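Local coordinates for protein omega transaminase (Pseudomonas sp., PDB 5LHA) that probably moves amino groups between amines and carbonyl compounds as a fold-type I transaminase, with its cofactor held here as pyridoxamine phosphate, at residues A[108-113]-A[278-283]; A[186-189]-A[195-198]; A[55-60]-A[67-72]. One frame throughout, in Å; residues are numbered along the deposited sequence.

Contact 1 of 3, residues A[108-113]-A[278-283]; sequences GMFAQE and GSRGWG
Arg280 grips Glu113 side-on in a bidentate salt bridge, one nitrogen to each carboxylate oxygen: NH2 of Arg280 lies 2.8 Å from OE1 of Glu113, and NE of Arg280 lies 3.1 Å from OE2 of Glu113. Both bonds are nearly straight and meet the syn sides of the carboxylate. In this fold-type I aminotransferase the pair ties the residues that follow helix 97-109 to the short, weakly bonded helix 278-281. NH2 of Arg280 gives a second bond, 3.0 Å to the backbone O of Met109, in the last turn of helix 97-109; all three acceptors lie at the guanidinium edge, near its plane. The bend at chi3 (-65°) in an otherwise extended arginine chain lays the NE/NH2 edge alongside the two carboxylate oxygens, the two planes only 18° apart. Replacing Arg280 with an alanine would probably leave the Glu113 carboxylate without its charged mate and the Met109 carbonyl without this donor. NE2 of Gln112 lies over one face of the guanidinium, toward its rim, 3.3 Å from NE of Arg280; both are donors, so this is contact and not a bond. Phe110 is buried against Leu289 and Leu291 of strand 288-291, while Met109 CB sits over one face of the Phe110 ring. At that ring's edge, CD1 of Phe110 comes within 3.4 Å of NH2 of Arg280.

Contact 2 of 3, residues A[186-189]-A[195-198]; sequences LLDT and NPWD
CG of Pro196 lies over a face of the Asp188 carboxylate, 3.6 Å from OD1 of Asp188. OD2 of Asp188 is 3.7 Å from the same CG of Pro196, so both oxygens rest against one ring carbon. The contact is van der Waals only; elsewhere, OD2 accepts from NE2 of Gln212 on helix 202-220, and OD1 has a long, weak ion pair with Arg154. Pro196 occupies the second position of a type I beta turn from Asn195 to Asp198, closed by Asp198 N to Asn195 O at 3.1 Å. This turn lies in the loop between strand 184-187, an outermost strand of its sheet within the chain, and helix 202-220. Trp197, the third large contributor, folds back beside the proline with CG anti to its carbonyl carbon (chi1 -55°), which puts Pro196 CB over one face of the indole, 4.0 Å above its plane. CH2 of Trp197 comes obliquely to within 4.3 Å of OD2 of Asp188. The indole also stacks on His208, and its NE1 donates to the backbone O of Pro196 of the second subunit.

Contact 3 of 3, residues A[55-60]-A[67-72]; sequences MLDGVG and IGHNRA
A buried histidine-carboxylate hydrogen bond joins the type I turn that begins at Asp57 to the loop that leads into helix 72-85. Asp57 and His69 are the two residues in touch: NE2 of His69 donates to OD2 of Asp57 at 3.1 Å, in a fairly straight bond. The oxygen meets the imidazole at its edge, near the ring plane, and the two flat groups are only 20° apart. On the aspartate the donor arrives from the anti side, 25° out of the carboxylate plane. Asp57 reaches across with CG anti to its backbone N (chi1 -171°), while its other oxygen turns to its own segment: OD1 takes a weak capping bond from Gly60 N, 3.2 Å away, in the turn that leads into a helix. OD1 also bonds to the hydroxyl of Tyr88 of the third subunit, and OD2 has a further weak bond from Gly61 N. Tyr87 of that subunit packs on His69, so the pair lies at a subunit interface. With NE2 carrying the proton and several partners round the carboxylate, Asp57 is likely to stay ionised although buried, and its charge would tend to stabilise extra positive charge on the imidazole.

Overall arrangement
Contact 3 is buried, contact 1 partly so, and contact 2 lies at the surface. No two of them hold the same elements: contact 1 joins the end of helix 97-109 to helix 278-281, contact 2 closes the loop after strand 184-187, an outermost strand within the chain, and contact 3 fastens segment 55-60, on strand 54-57, in the chain's other large sheet. Charge carries contact 1, an imidazole N-H and a carboxylate carry contact 3, and contact 2 is van der Waals touch between a carboxylate and a proline ring. Contacts 2 and 3 flank the chain's centre on opposite sides, with centres about 36 Å apart, and each faces a different neighbouring subunit; contact 1 is touched by none.

Contact 1 of 3, residues A[108-113]-A[278-283]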
loop_
_atom_site.group_PDB
_atom_site.type_symbol
_atom_site.label_atom_id
_atom_site.label_comp_id
_atom_site.label_asym_id
_atom_site.label_seq_id
_atom_site.Cartn_x
_atom_site.Cartn_y
_atom_site.Cartn_z
ATOM N N GLY A 108 -27.322 -19.087 -19.145
ATOM C CA GLY A 108 -27.621 -19.985 -20.251
ATOM C C GLY A 108 -26.813 -19.678 -21.498
ATOM O O GLY A 108 -26.350 -20.591 -22.187
ATOM N N MET A 109 -26.662 -18.387 -21.824
ATOM C CA MET A 109 -25.892 -17.984 -23.000
ATOM C C MET A 109 -24.434 -18.392 -22.897
ATOM O O MET A 109 -23.789 -18.662 -23.917
ATOM C CB MET A 109 -25.932 -16.466 -23.171
ATOM C CG MET A 109 -27.238 -15.878 -23.605
ATOM S SD MET A 109 -26.959 -14.115 -23.793
ATOM C CE MET A 109 -26.125 -14.073 -25.374
ATOM N N PHE A 110 -23.889 -18.413 -21.688
ATOM C CA PHE A 110 -22.476 -18.684 -21.465
ATOM C C PHE A 110 -22.270 -19.988 -20.703
ATOM O O PHE A 110 -21.383 -20.102 -19.860
ATOM C CB PHE A 110 -21.817 -17.514 -20.744
ATOM C CG PHE A 110 -22.048 -16.192 -21.417
ATOM C CD1 PHE A 110 -21.671 -15.999 -22.736
ATOM C CD2 PHE A 110 -22.641 -15.141 -20.735
ATOM C CE1 PHE A 110 -21.886 -14.785 -23.359
ATOM C CE2 PHE A 110 -22.848 -13.924 -21.354
ATOM C CZ PHE A 110 -22.471 -13.747 -22.665
ATOM N N ALA A 111 -23.110 -20.985 -20.989
ATOM C CA ALA A 111 -22.874 -22.308 -20.429
ATOM C C ALA A 111 -21.571 -22.883 -20.959
ATOM O O ALA A 111 -20.849 -23.579 -20.238
ATOM C CB ALA A 111 -24.042 -23.234 -20.749
ATOM N N GLN A 112 -21.243 -22.580 -22.217
ATOM C CA GLN A 112 -19.965 -22.994 -22.791
ATOM C C GLN A 112 -18.794 -22.597 -21.906
ATOM O O GLN A 112 -17.768 -23.284 -21.886
ATOM C CB GLN A 112 -19.809 -22.387 -24.188
ATOM C CG GLN A 112 -18.513 -22.751 -24.887
ATOM C CD GLN A 112 -18.419 -22.191 -26.297
ATOM O OE1 GLN A 112 -17.322 -22.033 -26.838
ATOM N NE2 GLN A 112 -19.568 -21.901 -26.906
ATOM N N GLU A 113 -18.927 -21.505 -21.159
ATOM C CA GLU A 113 -17.901 -21.076 -20.222
ATOM C C GLU A 113 -18.218 -21.478 -18.785
ATOM O O GLU A 113 -17.554 -21.003 -17.860
ATOM C CB GLU A 113 -17.693 -19.565 -20.328
ATOM C CG GLU A 113 -17.095 -19.116 -21.664
ATOM C CD GLU A 113 -18.053 -19.274 -22.828
ATOM O OE1 GLU A 113 -19.274 -19.121 -22.619
ATOM O OE2 GLU A 113 -17.582 -19.574 -23.946
ATOM N N GLY A 278 -15.498 -12.295 -26.928
ATOM C CA GLY A 278 -14.148 -12.266 -27.459
ATOM C C GLY A 278 -13.326 -13.464 -27.019
ATOM O O GLY A 278 -12.520 -13.991 -27.791
ATOM N N SER A 279 -13.496 -13.889 -25.761
ATOM C CA SER A 279 -12.772 -15.052 -25.249
ATOM C C SER A 279 -13.203 -16.328 -25.957
ATOM O O SER A 279 -12.370 -17.163 -26.322
ATOM C CB SER A 279 -13.007 -15.193 -23.750
ATOM O OG SER A 279 -14.393 -15.297 -23.500
ATOM N N ARG A 280 -14.512 -16.503 -26.132
ATOM C CA ARG A 280 -15.017 -17.618 -26.925
ATOM C C ARG A 280 -14.484 -17.580 -28.353
ATOM O O ARG A 280 -14.166 -18.625 -28.933
ATOM C CB ARG A 280 -16.547 -17.597 -26.922
ATOM C CG ARG A 280 -17.180 -18.782 -27.630
ATOM C CD ARG A 280 -18.689 -18.651 -27.702
ATOM N NE ARG A 280 -19.271 -18.684 -26.364
ATOM C CZ ARG A 280 -20.558 -18.502 -26.087
ATOM N NH1 ARG A 280 -21.441 -18.284 -27.061
ATOM N NH2 ARG A 280 -20.964 -18.549 -24.824
ATOM N N GLY A 281 -14.370 -16.382 -28.934
ATOM C CA GLY A 281 -13.897 -16.282 -30.306
ATOM C C GLY A 281 -12.476 -16.772 -30.478
ATOM O O GLY A 281 -12.093 -17.208 -31.567
ATOM N N TRP A 282 -11.679 -16.702 -29.413
ATOM C CA TRP A 282 -10.335 -17.267 -29.351
ATOM C C TRP A 282 -10.319 -18.711 -28.869
ATOM O O TRP A 282 -9.233 -19.277 -28.706
ATOM C CB TRP A 282 -9.452 -16.418 -28.433
ATOM C CG TRP A 282 -9.279 -14.997 -28.896
ATOM C CD1 TRP A 282 -9.541 -13.867 -28.176
ATOM C CD2 TRP A 282 -8.772 -14.555 -30.165
ATOM N NE1 TRP A 282 -9.252 -12.747 -28.924
ATOM C CE2 TRP A 282 -8.776 -13.144 -30.147
ATOM C CE3 TRP A 282 -8.317 -15.213 -31.313
ATOM C CZ2 TRP A 282 -8.343 -12.383 -31.233
ATOM C CZ3 TRP A 282 -7.892 -14.456 -32.392
ATOM C CH2 TRP A 282 -7.905 -13.058 -32.343
ATOM N N GLY A 283 -11.486 -19.301 -28.603
ATOM C CA GLY A 283 -11.571 -20.676 -28.147
ATOM C C GLY A 283 -11.234 -20.887 -26.693
ATOM O O GLY A 283 -10.760 -21.965 -26.325
#

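Contact 2 of 3, residues A[186-189]-A[195-198]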
loop_
_atom_site.group_PDB
_atom_site.type_symbol
_atom_site.label_atom_id
_atom_site.label_comp_id
_atom_site.label_asym_id
_atom_site.label_seq_id
_atom_site.Cartn_x
_atom_site.Cartn_y
_atom_site.Cartn_z
ATOM N N LEU A 186 2.014 -5.147 -14.408
ATOM C CA LEU A 186 1.718 -5.053 -15.830
ATOM C C LEU A 186 2.580 -6.005 -16.648
ATOM O O LEU A 186 3.764 -6.205 -16.362
ATOM C CB LEU A 186 1.917 -3.628 -16.350
ATOM C CG LEU A 186 0.778 -2.654 -16.088
ATOM C CD1 LEU A 186 1.066 -1.335 -16.781
ATOM C CD2 LEU A 186 -0.513 -3.233 -16.570
ATOM N N LEU A 187 1.972 -6.574 -17.681
ATOM C CA LEU A 187 2.645 -7.396 -18.669
ATOM C C LEU A 187 2.589 -6.666 -20.003
ATOM O O LEU A 187 1.700 -5.849 -20.234
ATOM C CB LEU A 187 1.966 -8.766 -18.776
ATOM C CG LEU A 187 1.773 -9.472 -17.434
ATOM C CD1 LEU A 187 0.732 -10.556 -17.529
ATOM C CD2 LEU A 187 3.099 -10.059 -16.978
ATOM N N ASP A 188 3.547 -6.948 -20.879
ATOM C CA ASP A 188 3.516 -6.337 -22.198
ATOM C C ASP A 188 2.356 -6.893 -23.012
ATOM O O ASP A 188 1.891 -8.012 -22.790
ATOM C CB ASP A 188 4.841 -6.556 -22.937
ATOM C CG ASP A 188 5.911 -5.559 -22.527
ATOM O OD1 ASP A 188 5.723 -4.349 -22.781
ATOM O OD2 ASP A 188 6.945 -5.975 -21.962
ATOM N N THR A 189 1.875 -6.105 -23.899
ATOM C CA THR A 189 0.761 -6.649 -24.662
ATOM C C THR A 189 1.248 -7.197 -26.001
ATOM O O THR A 189 2.199 -6.661 -26.582
ATOM C CB THR A 189 -0.311 -5.582 -24.899
ATOM O OG1 THR A 189 -1.348 -6.116 -25.728
ATOM C CG2 THR A 189 0.283 -4.345 -25.570
ATOM N N ASN A 195 6.089 -3.175 -29.984
ATOM C CA ASN A 195 6.388 -4.097 -28.893
ATOM C C ASN A 195 7.884 -4.059 -28.615
ATOM O O ASN A 195 8.667 -3.648 -29.475
ATOM C CB ASN A 195 5.903 -5.527 -29.201
ATOM C CG ASN A 195 6.511 -6.112 -30.463
ATOM O OD1 ASN A 195 7.618 -6.646 -30.445
ATOM N ND2 ASN A 195 5.779 -6.019 -31.568
ATOM N N PRO A 196 8.306 -4.454 -27.406
ATOM C CA PRO A 196 9.736 -4.367 -27.045
ATOM C C PRO A 196 10.699 -5.144 -27.937
ATOM O O PRO A 196 11.898 -4.846 -27.916
ATOM C CB PRO A 196 9.764 -4.935 -25.616
ATOM C CG PRO A 196 8.418 -4.681 -25.089
ATOM C CD PRO A 196 7.460 -4.762 -26.241
ATOM N N TRP A 197 10.239 -6.140 -28.687
ATOM C CA TRP A 197 11.123 -6.954 -29.509
ATOM C C TRP A 197 11.141 -6.526 -30.966
ATOM O O TRP A 197 11.817 -7.172 -31.773
ATOM C CB TRP A 197 10.720 -8.428 -29.403
ATOM C CG TRP A 197 10.685 -8.878 -27.979
ATOM C CD1 TRP A 197 11.720 -9.395 -27.254
ATOM C CD2 TRP A 197 9.571 -8.789 -27.083
ATOM N NE1 TRP A 197 11.312 -9.656 -25.968
ATOM C CE2 TRP A 197 9.995 -9.297 -25.838
ATOM C CE3 TRP A 197 8.252 -8.343 -27.217
ATOM C CZ2 TRP A 197 9.146 -9.372 -24.734
ATOM C CZ3 TRP A 197 7.411 -8.419 -26.119
ATOM C CH2 TRP A 197 7.862 -8.928 -24.895
ATOM N N ASP A 198 10.425 -5.455 -31.312
ATOM C CA ASP A 198 10.151 -5.072 -32.696
ATOM C C ASP A 198 9.774 -6.286 -33.540
ATOM O O ASP A 198 10.173 -6.392 -34.705
ATOM C CB ASP A 198 11.369 -4.363 -33.289
ATOM C CG ASP A 198 11.792 -3.170 -32.466
ATOM O OD1 ASP A 198 10.944 -2.645 -31.712
ATOM O OD2 ASP A 198 12.973 -2.768 -32.553
#

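Contact 3 of 3, residues A[55-60]-A[67-72]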
loop_
_atom_site.group_PDB
_atom_site.type_symbol
_atom_site.label_atom_id
_atom_site.label_comp_id
_atom_site.label_asym_id
_atom_site.label_seq_id
_atom_site.Cartn_x
_atom_site.Cartn_y
_atom_site.Cartn_z
ATOM N N MET A 55 -25.174 12.856 -39.075
ATOM C CA MET A 55 -23.929 12.128 -39.274
ATOM C C MET A 55 -24.103 10.667 -38.888
ATOM O O MET A 55 -24.816 10.343 -37.932
ATOM C CB MET A 55 -22.790 12.780 -38.461
ATOM C CG MET A 55 -22.971 12.704 -36.947
ATOM S SD MET A 55 -22.485 14.214 -36.064
ATOM C CE MET A 55 -24.043 15.107 -36.021
ATOM N N LEU A 56 -23.444 9.786 -39.636
ATOM C CA LEU A 56 -23.415 8.384 -39.256
ATOM C C LEU A 56 -22.669 8.247 -37.940
ATOM O O LEU A 56 -21.597 8.828 -37.753
ATOM C CB LEU A 56 -22.745 7.544 -40.344
ATOM C CG LEU A 56 -22.855 6.020 -40.216
ATOM C CD1 LEU A 56 -24.303 5.567 -40.241
ATOM C CD2 LEU A 56 -22.066 5.316 -41.309
ATOM N N ASP A 57 -23.228 7.452 -37.034
ATOM C CA ASP A 57 -22.663 7.307 -35.694
ATOM C C ASP A 57 -21.573 6.241 -35.735
ATOM O O ASP A 57 -21.737 5.107 -35.279
ATOM C CB ASP A 57 -23.745 6.953 -34.685
ATOM C CG ASP A 57 -23.240 7.008 -33.262
ATOM O OD1 ASP A 57 -22.108 7.474 -33.061
ATOM O OD2 ASP A 57 -23.956 6.563 -32.352
ATOM N N GLY A 58 -20.431 6.626 -36.298
ATOM C CA GLY A 58 -19.298 5.722 -36.420
ATOM C C GLY A 58 -18.674 5.298 -35.107
ATOM O O GLY A 58 -17.817 4.407 -35.117
ATOM N N VAL A 59 -19.057 5.928 -33.991
ATOM C CA VAL A 59 -18.561 5.555 -32.666
ATOM C C VAL A 59 -19.556 4.694 -31.893
ATOM O O VAL A 59 -19.187 4.110 -30.861
ATOM C CB VAL A 59 -18.189 6.814 -31.849
ATOM C CG1 VAL A 59 -17.257 6.476 -30.711
ATOM C CG2 VAL A 59 -17.540 7.850 -32.744
ATOM N N GLY A 60 -20.798 4.593 -32.352
ATOM C CA GLY A 60 -21.765 3.736 -31.682
ATOM C C GLY A 60 -22.058 4.180 -30.268
ATOM O O GLY A 60 -22.147 3.340 -29.361
ATOM N N ILE A 67 -27.433 -2.046 -31.249
ATOM C CA ILE A 67 -28.632 -2.342 -32.024
ATOM C C ILE A 67 -29.184 -1.120 -32.741
ATOM O O ILE A 67 -30.226 -1.224 -33.404
ATOM C CB ILE A 67 -29.729 -2.960 -31.142
ATOM C CG1 ILE A 67 -30.249 -1.914 -30.152
ATOM C CG2 ILE A 67 -29.189 -4.202 -30.448
ATOM C CD1 ILE A 67 -31.382 -2.393 -29.277
ATOM N N GLY A 68 -28.559 0.040 -32.584
ATOM C CA GLY A 68 -29.045 1.266 -33.181
ATOM C C GLY A 68 -29.917 2.078 -32.237
ATOM O O GLY A 68 -30.474 1.578 -31.262
ATOM N N HIS A 69 -30.056 3.359 -32.554
ATOM C CA HIS A 69 -30.876 4.224 -31.723
ATOM C C HIS A 69 -32.360 3.982 -31.988
ATOM O O HIS A 69 -32.761 3.565 -33.078
ATOM C CB HIS A 69 -30.561 5.700 -31.981
ATOM C CG HIS A 69 -29.143 6.085 -31.700
ATOM N ND1 HIS A 69 -28.713 6.461 -30.446
ATOM C CD2 HIS A 69 -28.070 6.202 -32.517
ATOM C CE1 HIS A 69 -27.425 6.759 -30.495
ATOM N NE2 HIS A 69 -27.013 6.614 -31.741
ATOM N N ASN A 70 -33.171 4.223 -30.957
ATOM C CA ASN A 70 -34.627 4.353 -31.097
ATOM C C ASN A 70 -35.304 3.059 -31.564
ATOM O O ASN A 70 -36.251 3.087 -32.352
ATOM C CB ASN A 70 -34.978 5.514 -32.027
ATOM C CG ASN A 70 -36.291 6.175 -31.663
ATOM O OD1 ASN A 70 -36.785 6.032 -30.549
ATOM N ND2 ASN A 70 -36.849 6.929 -32.598
ATOM N N ARG A 71 -34.825 1.914 -31.076
ATOM C CA ARG A 71 -35.488 0.637 -31.355
ATOM C C ARG A 71 -36.797 0.545 -30.568
ATOM O O ARG A 71 -36.794 0.639 -29.335
ATOM C CB ARG A 71 -34.570 -0.532 -31.004
ATOM C CG ARG A 71 -33.319 -0.652 -31.880
ATOM C CD ARG A 71 -33.662 -0.901 -33.351
ATOM N NE ARG A 71 -34.274 -2.206 -33.590
ATOM C CZ ARG A 71 -33.608 -3.293 -33.976
ATOM N NH1 ARG A 71 -32.295 -3.248 -34.173
ATOM N NH2 ARG A 71 -34.258 -4.433 -34.168
ATOM N N ALA A 72 -37.917 0.354 -31.284
ATOM C CA ALA A 72 -39.236 0.419 -30.653
ATOM C C ALA A 72 -39.413 -0.671 -29.600
ATOM O O ALA A 72 -39.861 -0.397 -28.482
ATOM C CB ALA A 72 -40.330 0.330 -31.718
#